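Local coordinates for protein DMSP lyase (Ruegeria pomeroyi, PDB 5CU1) that belongs to the cupin clan and holds an iron(III) ion in a metal site formed by side chains of its own chain, at residues Ile81-Gly84 / Ala85-Gln88. Sequence-based numbering, arbitrary orientation.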
loop_
_atom_site.group_PDB
_atom_site.type_symbol
_atom_site.label_atom_id
_atom_site.label_comp_id
_atom_site.label_asym_id
_atom_site.label_seq_id
_atom_site.Cartn_x
_atom_site.Cartn_y
_atom_site.Cartn_z
ATOM N N ILE A 81 10.114 4.917 2.849
ATOM C CA ILE A 81 10.958 5.680 2.131
ATOM C C ILE A 81 12.349 5.208 1.974
ATOM O O ILE A 81 12.739 5.164 0.980
ATOM C CB ILE A 81 10.838 7.107 2.514
ATOM C CG1 ILE A 81 9.506 7.555 2.293
ATOM C CG2 ILE A 81 11.696 7.988 1.771
ATOM C CD1 ILE A 81 9.192 8.808 2.867
ATOM N N ALA A 82 13.041 4.925 3.016
ATOM C CA ALA A 82 14.301 4.315 3.017
ATOM C C ALA A 82 14.523 3.021 2.271
ATOM O O ALA A 82 15.329 2.977 1.529
ATOM C CB ALA A 82 15.017 4.432 4.342
ATOM N N ALA A 83 13.595 2.121 2.289
ATOM C CA ALA A 83 13.624 0.883 1.535
ATOM C C ALA A 83 13.118 0.919 0.222
ATOM O O ALA A 83 13.288 0.034 -0.395
ATOM C CB ALA A 83 12.907 -0.184 2.324
ATOM N N GLY A 84 12.574 2.050 -0.149
ATOM C CA GLY A 84 12.283 2.449 -1.405
ATOM C C GLY A 84 13.372 2.375 -2.451
ATOM O O GLY A 84 13.142 2.115 -3.512
ATOM N N ALA A 85 14.555 2.568 -2.005
ATOM C CA ALA A 85 15.742 2.458 -2.771
ATOM C C ALA A 85 16.114 1.098 -3.191
ATOM O O ALA A 85 16.679 0.962 -4.107
ATOM C CB ALA A 85 16.907 3.180 -2.140
ATOM N N VAL A 86 15.707 0.186 -2.426
ATOM C CA VAL A 86 15.885 -1.132 -2.689
ATOM C C VAL A 86 14.736 -1.934 -3.127
ATOM O O VAL A 86 14.963 -2.951 -3.528
ATOM C CB VAL A 86 16.610 -1.860 -1.640
ATOM C CG1 VAL A 86 18.031 -1.575 -1.867
ATOM C CG2 VAL A 86 16.176 -1.589 -0.266
ATOM N N ALA A 87 13.541 -1.407 -3.040
ATOM C CA ALA A 87 12.282 -2.024 -3.527
ATOM C C ALA A 87 12.100 -2.406 -4.961
ATOM O O ALA A 87 12.567 -1.864 -5.763
ATOM C CB ALA A 87 11.140 -1.218 -3.059
ATOM N N GLN A 88 11.382 -3.463 -5.101
ATOM C CA GLN A 88 10.646 -3.814 -6.255
ATOM C C GLN A 88 9.288 -3.079 -6.466
ATOM O O GLN A 88 8.284 -3.506 -6.149
ATOM C CB GLN A 88 10.597 -5.287 -6.381
ATOM C CG GLN A 88 10.147 -5.838 -7.664
ATOM C CD GLN A 88 10.017 -7.304 -7.743
ATOM O OE1 GLN A 88 10.709 -8.026 -7.205
ATOM N NE2 GLN A 88 9.217 -7.673 -8.457
#
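In the turn that carries the chain off the end region of helix 74-83, the chain folds back over itself, and the carbonyl of Ala83 is the point on which Val86 and Ala87 close. Val86 N donates to Ala83 O at 3.2 Å, with an N-H...O angle of 142°, and this bond closes a type I beta turn over residues 83-86, with Gly84 and Ala85 at its corners. Ala87 N lies 3.0 Å from Ala83 O in a second bond that is weak and bent. Ala83 O is thus shared by two successive amides. Gly84, Ala85 and Val86 all keep right-handed helical backbone angles; Ala87 (psi 146°) breaks the curl and sends the chain away in extended form.

Side chains close in on the same carbonyl. A chi1 of -81° turns CG1 of Val86 to one side of its backbone N and leaves CG2 on the other, the side of the turn's acceptor, 3.3 Å from Ala83 O. That CG2 methyl of Val86 also comes to 4.4 Å from Ala83 CB, a loose apolar contact. Ala87 points its CB back toward the helix end, 3.6 Å from Ala83 O, while the exposed Ala85 has its CB 4.0 Å from Ala82 O. Between helix 17-32 and strand 107-110 of the cupin-clan fold, Ala83 and Val86 touch Phe19, and Ala83 and Ala87 touch Tyr109. Gly84 O accepts a hydrogen bond from Trp89 NE1, which ties the turn to the side chain just beyond it.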